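Local coordinates for HmuY protein (Prevotella intermedia, PDB 6R2H) that probably binds heme as a hemophore-like relative of HmuY, the heme-binding protein of Porphyromonas gingivalis, and is captured here without heme, at residues F8-P13 with G26-Q31; D16-I21 with D70-I75; A110-D115 with T130-E135. One frame throughout, in Å; residues are numbered along the deposited sequence.

Contact 1 (F8-P13 with G26-Q31); sequences FETLMP and GKFEQQ
Phe-8 and Phe-28 meet as an offset edge-to-face pair: the rim of the Phe-8 ring is directed at one face of Phe-28, with centroids 5.3 Å apart and planes at 73°. The touching rim is CE2 and CZ; CE2 of Phe-8 comes to 3.5 Å from CD1 of Phe-28, and CZ lies over the Phe-28 face. Another part of the Phe-8 edge has the carbonyl O of Gly-26 near its plane, 4.0 Å from CD2. With CG of Phe-8 anti to the backbone N (chi1 176°), the ring is carried toward segment 26-31. At the far end of the other ring, CZ of Phe-28 sits 3.2 Å from OG1 of Thr-10, an oblique approach. That hydroxyl gives a weak hydrogen bond to Leu-11 O. Further along, Pro-13 and the Gln-30 side chain lie alongside each other, pointing opposite ways, CB of Pro-13 3.7 Å from OE1 of Gln-30. The ring of Phe-8 also meets that of Phe-185, their planes nearly parallel, and both Phe-8 and Phe-28 touch strand 17-21. Contact is mostly through side chains, with no backbone pairing between the segments, as expected for packing between separate beta-sheets: strand 6-11 is one of the two outermost strands of the large antiparallel sheet, and strand 28-32 borders the four-stranded one.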
loop_
_atom_site.group_PDB
_atom_site.type_symbol
_atom_site.label_atom_id
_atom_site.label_comp_id
_atom_site.label_asym_id
_atom_site.label_seq_id
_atom_site.Cartn_x
_atom_site.Cartn_y
_atom_site.Cartn_z
ATOM N N PHE A 8 2.916 4.715 -13.532
ATOM C CA PHE A 8 3.413 3.493 -12.939
ATOM C C PHE A 8 2.335 2.419 -13.043
ATOM O O PHE A 8 1.159 2.680 -12.769
ATOM C CB PHE A 8 3.762 3.690 -11.463
ATOM C CG PHE A 8 4.181 2.405 -10.789
ATOM C CD1 PHE A 8 3.231 1.493 -10.344
ATOM C CD2 PHE A 8 5.521 2.086 -10.631
ATOM C CE1 PHE A 8 3.607 0.293 -9.760
ATOM C CE2 PHE A 8 5.894 0.887 -10.038
ATOM C CZ PHE A 8 4.938 -0.015 -9.620
ATOM N N GLU A 9 2.764 1.203 -13.407
ATOM C CA GLU A 9 1.862 0.062 -13.479
ATOM C C GLU A 9 2.638 -1.242 -13.342
ATOM O O GLU A 9 3.772 -1.348 -13.810
ATOM C CB GLU A 9 1.029 0.081 -14.757
ATOM C CG GLU A 9 1.799 -0.091 -16.050
ATOM C CD GLU A 9 0.843 -0.143 -17.228
ATOM O OE1 GLU A 9 -0.004 0.784 -17.346
ATOM O OE2 GLU A 9 0.906 -1.125 -18.001
ATOM N N THR A 10 1.998 -2.211 -12.677
ATOM C CA THR A 10 2.547 -3.544 -12.494
ATOM C C THR A 10 1.455 -4.474 -11.970
ATOM O O THR A 10 0.524 -4.029 -11.301
ATOM C CB THR A 10 3.755 -3.533 -11.547
ATOM O OG1 THR A 10 4.486 -4.740 -11.780
ATOM C CG2 THR A 10 3.383 -3.423 -10.085
ATOM N N LEU A 11 1.586 -5.763 -12.289
ATOM C CA LEU A 11 0.772 -6.790 -11.661
ATOM C C LEU A 11 1.360 -7.070 -10.285
ATOM O O LEU A 11 2.578 -7.082 -10.120
ATOM C CB LEU A 11 0.792 -8.048 -12.533
ATOM C CG LEU A 11 0.116 -7.909 -13.897
ATOM C CD1 LEU A 11 0.179 -9.210 -14.681
ATOM C CD2 LEU A 11 -1.329 -7.457 -13.749
ATOM N N MET A 12 0.494 -7.275 -9.296
ATOM C CA MET A 12 0.969 -7.429 -7.928
ATOM C C MET A 12 1.439 -8.864 -7.662
ATOM O O MET A 12 0.921 -9.827 -8.228
ATOM C CB MET A 12 -0.117 -7.037 -6.919
ATOM C CG MET A 12 -0.312 -5.532 -6.805
ATOM S SD MET A 12 1.179 -4.624 -6.318
ATOM C CE MET A 12 1.198 -4.909 -4.542
ATOM N N PRO A 13 2.456 -9.045 -6.793
ATOM C CA PRO A 13 2.772 -10.361 -6.229
ATOM C C PRO A 13 1.785 -10.798 -5.146
ATOM O O PRO A 13 0.797 -10.119 -4.891
ATOM C CB PRO A 13 4.167 -10.140 -5.615
ATOM C CG PRO A 13 4.201 -8.665 -5.254
ATOM C CD PRO A 13 3.373 -7.988 -6.329
ATOM N N GLY A 26 10.808 6.141 -10.967
ATOM C CA GLY A 26 9.740 5.331 -11.526
ATOM C C GLY A 26 10.032 3.835 -11.451
ATOM O O GLY A 26 9.234 3.030 -11.938
ATOM N N LYS A 27 11.169 3.489 -10.823
ATOM C CA LYS A 27 11.620 2.112 -10.686
ATOM C C LYS A 27 10.974 1.496 -9.447
ATOM O O LYS A 27 10.577 2.219 -8.529
ATOM C CB LYS A 27 13.147 2.037 -10.553
ATOM C CG LYS A 27 13.959 2.282 -11.819
ATOM C CD LYS A 27 15.460 2.375 -11.562
ATOM C CE LYS A 27 16.267 1.307 -12.275
ATOM N NZ LYS A 27 17.287 0.691 -11.387
ATOM N N PHE A 28 10.872 0.158 -9.432
ATOM C CA PHE A 28 10.412 -0.525 -8.237
ATOM C C PHE A 28 11.175 -1.829 -8.013
ATOM O O PHE A 28 11.804 -2.366 -8.922
ATOM C CB PHE A 28 8.893 -0.691 -8.250
ATOM C CG PHE A 28 8.374 -1.855 -9.047
ATOM C CD1 PHE A 28 8.170 -1.750 -10.413
ATOM C CD2 PHE A 28 8.063 -3.053 -8.418
ATOM C CE1 PHE A 28 7.662 -2.828 -11.132
ATOM C CE2 PHE A 28 7.551 -4.127 -9.134
ATOM C CZ PHE A 28 7.356 -4.014 -10.491
ATOM N N GLU A 29 11.110 -2.314 -6.771
ATOM C CA GLU A 29 11.705 -3.578 -6.387
ATOM C C GLU A 29 10.642 -4.391 -5.649
ATOM O O GLU A 29 9.828 -3.840 -4.916
ATOM C CB GLU A 29 12.909 -3.318 -5.476
ATOM C CG GLU A 29 14.232 -3.124 -6.188
ATOM C CD GLU A 29 15.338 -2.728 -5.221
ATOM O OE1 GLU A 29 15.853 -1.610 -5.360
ATOM O OE2 GLU A 29 15.683 -3.538 -4.326
ATOM N N GLN A 30 10.665 -5.711 -5.844
ATOM C CA GLN A 30 9.784 -6.610 -5.121
ATOM C C GLN A 30 10.548 -7.213 -3.945
ATOM O O GLN A 30 11.728 -7.505 -4.079
ATOM C CB GLN A 30 9.303 -7.687 -6.091
ATOM C CG GLN A 30 9.046 -9.034 -5.427
ATOM C CD GLN A 30 8.106 -9.888 -6.235
ATOM O OE1 GLN A 30 7.471 -9.422 -7.183
ATOM N NE2 GLN A 30 8.026 -11.156 -5.863
ATOM N N GLN A 31 9.872 -7.417 -2.809
ATOM C CA GLN A 31 10.501 -8.065 -1.666
ATOM C C GLN A 31 9.436 -8.677 -0.754
ATOM O O GLN A 31 8.358 -8.117 -0.634
ATOM C CB GLN A 31 11.369 -7.041 -0.931
ATOM C CG GLN A 31 12.239 -7.630 0.165
ATOM C CD GLN A 31 13.086 -6.559 0.807
ATOM O OE1 GLN A 31 12.654 -5.855 1.719
ATOM N NE2 GLN A 31 14.313 -6.415 0.333
#

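Contact 2 (D16-I21 with D70-I75); sequences DSWIYI and DIAFHI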
loop_
_atom_site.group_PDB
_atom_site.type_symbol
_atom_site.label_atom_id
_atom_site.label_comp_id
_atom_site.label_asym_id
_atom_site.label_seq_id
_atom_site.Cartn_x
_atom_site.Cartn_y
_atom_site.Cartn_z
ATOM N N ASP A 16 2.448 -12.482 0.367
ATOM C CA ASP A 16 3.638 -12.510 1.208
ATOM C C ASP A 16 4.650 -11.461 0.750
ATOM O O ASP A 16 5.743 -11.385 1.306
ATOM C CB ASP A 16 4.213 -13.923 1.382
ATOM C CG ASP A 16 4.726 -14.526 0.092
ATOM O OD1 ASP A 16 4.209 -14.146 -0.984
ATOM O OD2 ASP A 16 5.632 -15.374 0.175
ATOM N N SER A 17 4.273 -10.631 -0.231
ATOM C CA SER A 17 5.253 -9.758 -0.859
ATOM C C SER A 17 4.756 -8.322 -0.990
ATOM O O SER A 17 3.563 -8.040 -0.934
ATOM C CB SER A 17 5.705 -10.293 -2.181
ATOM O OG SER A 17 5.949 -11.687 -2.110
ATOM N N TRP A 18 5.740 -7.438 -1.166
ATOM C CA TRP A 18 5.594 -6.003 -1.298
ATOM C C TRP A 18 6.200 -5.571 -2.631
ATOM O O TRP A 18 7.107 -6.214 -3.149
ATOM C CB TRP A 18 6.347 -5.310 -0.158
ATOM C CG TRP A 18 5.681 -5.328 1.182
ATOM C CD1 TRP A 18 5.797 -6.282 2.152
ATOM C CD2 TRP A 18 4.802 -4.318 1.716
ATOM N NE1 TRP A 18 5.050 -5.940 3.253
ATOM C CE2 TRP A 18 4.428 -4.741 3.014
ATOM C CE3 TRP A 18 4.278 -3.113 1.220
ATOM C CZ2 TRP A 18 3.568 -3.996 3.818
ATOM C CZ3 TRP A 18 3.433 -2.374 2.020
ATOM C CH2 TRP A 18 3.080 -2.814 3.300
ATOM N N ILE A 19 5.724 -4.444 -3.161
ATOM C CA ILE A 19 6.511 -3.686 -4.121
ATOM C C ILE A 19 6.906 -2.355 -3.480
ATOM O O ILE A 19 6.127 -1.769 -2.732
ATOM C CB ILE A 19 5.767 -3.503 -5.455
ATOM C CG1 ILE A 19 4.505 -2.644 -5.316
ATOM C CG2 ILE A 19 5.473 -4.847 -6.101
ATOM C CD1 ILE A 19 3.917 -2.200 -6.634
ATOM N N TYR A 20 8.126 -1.897 -3.776
ATOM C CA TYR A 20 8.676 -0.656 -3.253
ATOM C C TYR A 20 8.973 0.280 -4.422
ATOM O O TYR A 20 9.773 -0.061 -5.295
ATOM C CB TYR A 20 9.927 -0.934 -2.412
ATOM C CG TYR A 20 9.672 -1.707 -1.142
ATOM C CD1 TYR A 20 9.644 -3.096 -1.148
ATOM C CD2 TYR A 20 9.459 -1.060 0.068
ATOM C CE1 TYR A 20 9.413 -3.817 0.016
ATOM C CE2 TYR A 20 9.232 -1.766 1.242
ATOM C CZ TYR A 20 9.208 -3.153 1.215
ATOM O OH TYR A 20 8.976 -3.871 2.353
ATOM N N ILE A 21 8.320 1.453 -4.434
ATOM C CA ILE A 21 8.421 2.339 -5.588
ATOM C C ILE A 21 9.233 3.582 -5.256
ATOM O O ILE A 21 8.916 4.299 -4.315
ATOM C CB ILE A 21 7.039 2.707 -6.141
ATOM C CG1 ILE A 21 6.221 1.439 -6.389
ATOM C CG2 ILE A 21 7.187 3.548 -7.404
ATOM C CD1 ILE A 21 4.746 1.659 -6.547
ATOM N N ASP A 70 9.719 5.391 -1.911
ATOM C CA ASP A 70 8.890 6.441 -1.342
ATOM C C ASP A 70 7.601 5.840 -0.790
ATOM O O ASP A 70 7.210 6.165 0.336
ATOM C CB ASP A 70 8.633 7.535 -2.378
ATOM C CG ASP A 70 9.921 8.159 -2.863
ATOM O OD1 ASP A 70 10.667 8.677 -2.000
ATOM O OD2 ASP A 70 10.179 8.081 -4.096
ATOM N N ILE A 71 6.955 4.990 -1.609
ATOM C CA ILE A 71 5.719 4.315 -1.240
ATOM C C ILE A 71 5.828 2.834 -1.601
ATOM O O ILE A 71 6.627 2.447 -2.462
ATOM C CB ILE A 71 4.465 4.967 -1.868
ATOM C CG1 ILE A 71 4.432 4.820 -3.394
ATOM C CG2 ILE A 71 4.325 6.407 -1.422
ATOM C CD1 ILE A 71 3.192 5.364 -4.075
ATOM N N ALA A 72 4.981 2.026 -0.945
ATOM C CA ALA A 72 5.020 0.579 -1.070
ATOM C C ALA A 72 3.607 0.009 -0.989
ATOM O O ALA A 72 2.741 0.571 -0.318
ATOM C CB ALA A 72 5.951 -0.018 -0.037
ATOM N N PHE A 73 3.405 -1.113 -1.687
ATOM C CA PHE A 73 2.112 -1.766 -1.773
ATOM C C PHE A 73 2.244 -3.254 -1.467
ATOM O O PHE A 73 3.185 -3.914 -1.906
ATOM C CB PHE A 73 1.436 -1.498 -3.121
ATOM C CG PHE A 73 1.095 -0.048 -3.355
ATOM C CD1 PHE A 73 -0.107 0.477 -2.898
ATOM C CD2 PHE A 73 1.987 0.801 -4.002
ATOM C CE1 PHE A 73 -0.428 1.813 -3.106
ATOM C CE2 PHE A 73 1.664 2.136 -4.211
ATOM C CZ PHE A 73 0.466 2.643 -3.752
ATOM N N HIS A 74 1.287 -3.735 -0.671
ATOM C CA HIS A 74 1.064 -5.143 -0.392
ATOM C C HIS A 74 -0.406 -5.449 -0.669
ATOM O O HIS A 74 -1.274 -5.083 0.124
ATOM C CB HIS A 74 1.440 -5.468 1.069
ATOM C CG HIS A 74 0.863 -6.762 1.550
ATOM N ND1 HIS A 74 -0.322 -6.834 2.263
ATOM C CD2 HIS A 74 1.293 -8.036 1.418
ATOM C CE1 HIS A 74 -0.585 -8.093 2.560
ATOM N NE2 HIS A 74 0.391 -8.849 2.054
ATOM N N ILE A 75 -0.672 -6.128 -1.789
ATOM C CA ILE A 75 -2.031 -6.299 -2.279
ATOM C C ILE A 75 -2.628 -4.899 -2.457
ATOM O O ILE A 75 -2.280 -4.224 -3.427
ATOM C CB ILE A 75 -2.856 -7.262 -1.395
ATOM C CG1 ILE A 75 -2.113 -8.580 -1.136
ATOM C CG2 ILE A 75 -4.242 -7.504 -1.984
ATOM C CD1 ILE A 75 -1.734 -9.337 -2.381
HETATM O O HOH W 1 1.400 -8.037 -2.733
#
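A classic beta bulge marks one end of this antiparallel strand pair, which forms the middle of the four-stranded sheet: Asp-70 and Ile-71 both face Ile-21. The strand axes run 158° apart, and carbonyl O of Ile-21 receives Asp-70 N at 2.8 Å and, more weakly, Ile-71 N at 3.4 Å. The Asp-70 donor is tilted from the carbonyl plane. Ile-21 N returns a nearly straight bond to Ile-71 O, 2.8 Å long. Ile-19 and Phe-73 form the next hydrogen-bonded pair, with backbone bonds in both directions. Between these pairs, Tyr-20 and Ala-72 are non-hydrogen-bonded partners, and CB of Ala-72 reaches CD2 of Tyr-20 at 3.7 Å. On the face carrying Ile-19, Ile-21, Ile-71 and Phe-73, CD1 of Ile-21 meets the edge of the Phe-73 ring near its plane; this side packs on Val-183 and Phe-185 of strand 181-190. Past Phe-73, where direct pairing stops, a water donates to Ser-17 O at 2.8 Å and accepts from Ile-75 N at 3.0 Å. CG of His-74 anti to the backbone N (chi1 163°) carries the imidazole to the Ser-17 carbonyl, CD2 3.3 Å from O of Ser-17, which lies near the ring plane. The imidazole is held at both nitrogens, ND1 by Asp-77 and NE2 by Tyr-15 O, which should fix its rotation. Trp-18 NE1 bonds Glu-33, and the Tyr-20 hydroxyl oxygen lies above one indole face, displaced toward the rim. Over the opposite face, CB of His-74 makes a CH-pi contact, 3.5 Å from the centroid of the Trp-18 six-membered ring and 5° off its normal.

Contact 3 (A110-D115 with T130-E135); sequences ADIVVD and TMLNGE
Where strands 105-115 and 124-132 run side by side in the large antiparallel sheet, Ala-110 and Thr-130 form a hydrogen-bonded pair. CA of Ala-110 and CA of Thr-130 are 5.4 Å apart. The two bonds of the pair differ in geometry: Thr-130 N reaches Ala-110 O at 2.7 Å, nearly along the C=O axis, whereas Ala-110 N meets Thr-130 O at 3.0 Å from well above the carbonyl plane, 46° out of it. Both N-H...O angles are nearly straight, so the difference lies at the acceptors. The segments share only this pair and lead away from it, so the 99° between their short axes compares different parts of the two strands and is no measure of local pairing.

Strand 105-115 and strand 124-132 follow one another in the chain and are neighbours in the sheet, joined through helix 119-122; beyond Ala-110 the pairing carries on to Val-128 and Gly-126, where Val-114 and Asp-115 both face Gly-126 in a classic beta bulge. In the other direction Leu-132 bonds with Ala-108.

On the side carrying Ala-110 and Thr-130, Ile-112 and Leu-132 add an apolar patch. CB of Ala-110 rests 3.9 Å from CG of Leu-132. The CG2 methyl of Ile-112 touches two partners, CG2 of Thr-130 at 3.8 Å and CD1 of Leu-132 at the same distance. Thr-130 presents its own CG2 because its OG1 is anti to the backbone N (chi1 -173°), which places CG2 between N and the carbonyl carbon; Thr-130 CG2 is also 3.6 Å from Ala-110 O. Ile-112 and Leu-132 both also touch Asp-77 of strand 77-80.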
loop_
_atom_site.group_PDB
_atom_site.type_symbol
_atom_site.label_atom_id
_atom_site.label_comp_id
_atom_site.label_asym_id
_atom_site.label_seq_id
_atom_site.Cartn_x
_atom_site.Cartn_y
_atom_site.Cartn_z
ATOM N N ALA A 110 -0.139 -1.512 12.063
ATOM C CA ALA A 110 -1.227 -2.268 11.463
ATOM C C ALA A 110 -0.744 -3.687 11.176
ATOM O O ALA A 110 0.445 -3.909 10.953
ATOM C CB ALA A 110 -1.736 -1.587 10.206
ATOM N N ASP A 111 -1.681 -4.637 11.200
ATOM C CA ASP A 111 -1.388 -6.009 10.819
ATOM C C ASP A 111 -1.795 -6.200 9.364
ATOM O O ASP A 111 -2.810 -5.655 8.934
ATOM C CB ASP A 111 -2.159 -7.003 11.688
ATOM C CG ASP A 111 -1.824 -6.936 13.169
ATOM O OD1 ASP A 111 -0.730 -6.450 13.489
ATOM O OD2 ASP A 111 -2.658 -7.385 13.990
ATOM N N ILE A 112 -0.985 -6.961 8.619
ATOM C CA ILE A 112 -1.313 -7.341 7.255
ATOM C C ILE A 112 -1.453 -8.862 7.198
ATOM O O ILE A 112 -0.944 -9.577 8.064
ATOM C CB ILE A 112 -0.269 -6.824 6.236
ATOM C CG1 ILE A 112 1.133 -7.378 6.518
ATOM C CG2 ILE A 112 -0.283 -5.297 6.116
ATOM C CD1 ILE A 112 2.049 -7.386 5.301
ATOM N N VAL A 113 -2.134 -9.338 6.152
ATOM C CA VAL A 113 -2.258 -10.759 5.890
ATOM C C VAL A 113 -1.137 -11.197 4.956
ATOM O O VAL A 113 -1.107 -10.756 3.811
ATOM C CB VAL A 113 -3.637 -11.085 5.283
ATOM C CG1 VAL A 113 -3.781 -12.567 4.954
ATOM C CG2 VAL A 113 -4.744 -10.652 6.226
ATOM N N VAL A 114 -0.267 -12.103 5.442
ATOM C CA VAL A 114 0.848 -12.616 4.649
ATOM C C VAL A 114 0.571 -14.014 4.092
ATOM O O VAL A 114 1.217 -14.413 3.126
ATOM C CB VAL A 114 2.217 -12.554 5.360
ATOM C CG1 VAL A 114 2.691 -11.124 5.552
ATOM C CG2 VAL A 114 2.231 -13.316 6.672
ATOM N N ASP A 115 -0.356 -14.767 4.704
ATOM C CA ASP A 115 -0.602 -16.145 4.299
ATOM C C ASP A 115 -2.072 -16.487 4.508
ATOM O O ASP A 115 -2.539 -16.554 5.648
ATOM C CB ASP A 115 0.250 -17.148 5.086
ATOM C CG ASP A 115 0.227 -18.570 4.521
ATOM O OD1 ASP A 115 -0.688 -18.884 3.719
ATOM O OD2 ASP A 115 1.146 -19.353 4.863
ATOM N N THR A 130 3.042 -4.620 11.105
ATOM C CA THR A 130 3.882 -3.709 10.344
ATOM C C THR A 130 3.370 -2.272 10.496
ATOM O O THR A 130 2.754 -1.944 11.508
ATOM C CB THR A 130 3.988 -4.176 8.890
ATOM O OG1 THR A 130 4.954 -3.316 8.272
ATOM C CG2 THR A 130 2.650 -4.150 8.176
ATOM N N MET A 131 3.648 -1.422 9.495
ATOM C CA MET A 131 3.179 -0.045 9.460
ATOM C C MET A 131 2.421 0.169 8.154
ATOM O O MET A 131 2.910 -0.213 7.097
ATOM C CB MET A 131 4.361 0.927 9.489
ATOM C CG MET A 131 5.123 0.941 10.802
ATOM S SD MET A 131 4.202 1.757 12.119
ATOM C CE MET A 131 4.637 3.475 11.872
ATOM N N LEU A 132 1.225 0.766 8.225
ATOM C CA LEU A 132 0.499 1.112 7.010
ATOM C C LEU A 132 0.072 2.565 7.100
ATOM O O LEU A 132 -0.038 3.101 8.198
ATOM C CB LEU A 132 -0.753 0.239 6.869
ATOM C CG LEU A 132 -0.562 -1.235 6.528
ATOM C CD1 LEU A 132 -1.907 -1.847 6.165
ATOM C CD2 LEU A 132 0.430 -1.446 5.390
ATOM N N ASN A 133 -0.197 3.170 5.937
ATOM C CA ASN A 133 -0.762 4.508 5.881
ATOM C C ASN A 133 -2.250 4.403 5.571
ATOM O O ASN A 133 -2.628 3.989 4.470
ATOM C CB ASN A 133 -0.107 5.389 4.817
ATOM C CG ASN A 133 -0.575 6.824 4.925
ATOM O OD1 ASN A 133 -1.681 7.165 4.500
ATOM N ND2 ASN A 133 0.267 7.667 5.502
ATOM N N GLY A 134 -3.072 4.811 6.547
ATOM C CA GLY A 134 -4.511 4.624 6.488
ATOM C C GLY A 134 -5.157 5.435 5.366
ATOM O O GLY A 134 -6.091 4.964 4.715
ATOM N N GLU A 135 -4.653 6.661 5.154
ATOM C CA GLU A 135 -5.194 7.571 4.156
ATOM C C GLU A 135 -4.934 7.018 2.758
ATOM O O GLU A 135 -5.856 6.887 1.961
ATOM C CB GLU A 135 -4.600 8.972 4.338
ATOM C CG GLU A 135 -5.335 10.074 3.598
ATOM C CD GLU A 135 -6.684 10.498 4.149
ATOM O OE1 GLU A 135 -7.232 9.775 5.002
ATOM O OE2 GLU A 135 -7.195 11.534 3.683
#

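Contacts 1 and 2, with centres 7 Å apart, share the four-stranded sheet: segment 26-31 pairs with segment 16-21, where Gln-31 O to Trp-18 N and Glu-29 O to Tyr-20 N, each 2.8 Å, are probable hydrogen bonds. Contact 3 lies 11 Å from contact 2, centre to centre, and touches it by packing: CH2 of Trp-18 is 3.6 Å from CD2 of Leu-132, and CE1 of His-74 is 3.9 Å from CD1 of Ile-112. Contacts 1 and 3 do not touch, their nearest atoms about 9 Å apart. Contact 2 thus bridges the others. No heme is bound; a glycerol, probably from crystallisation, hydrogen-bonds OD1 of Asp-70, whose OD2 is held by the backbone N of Leu-23.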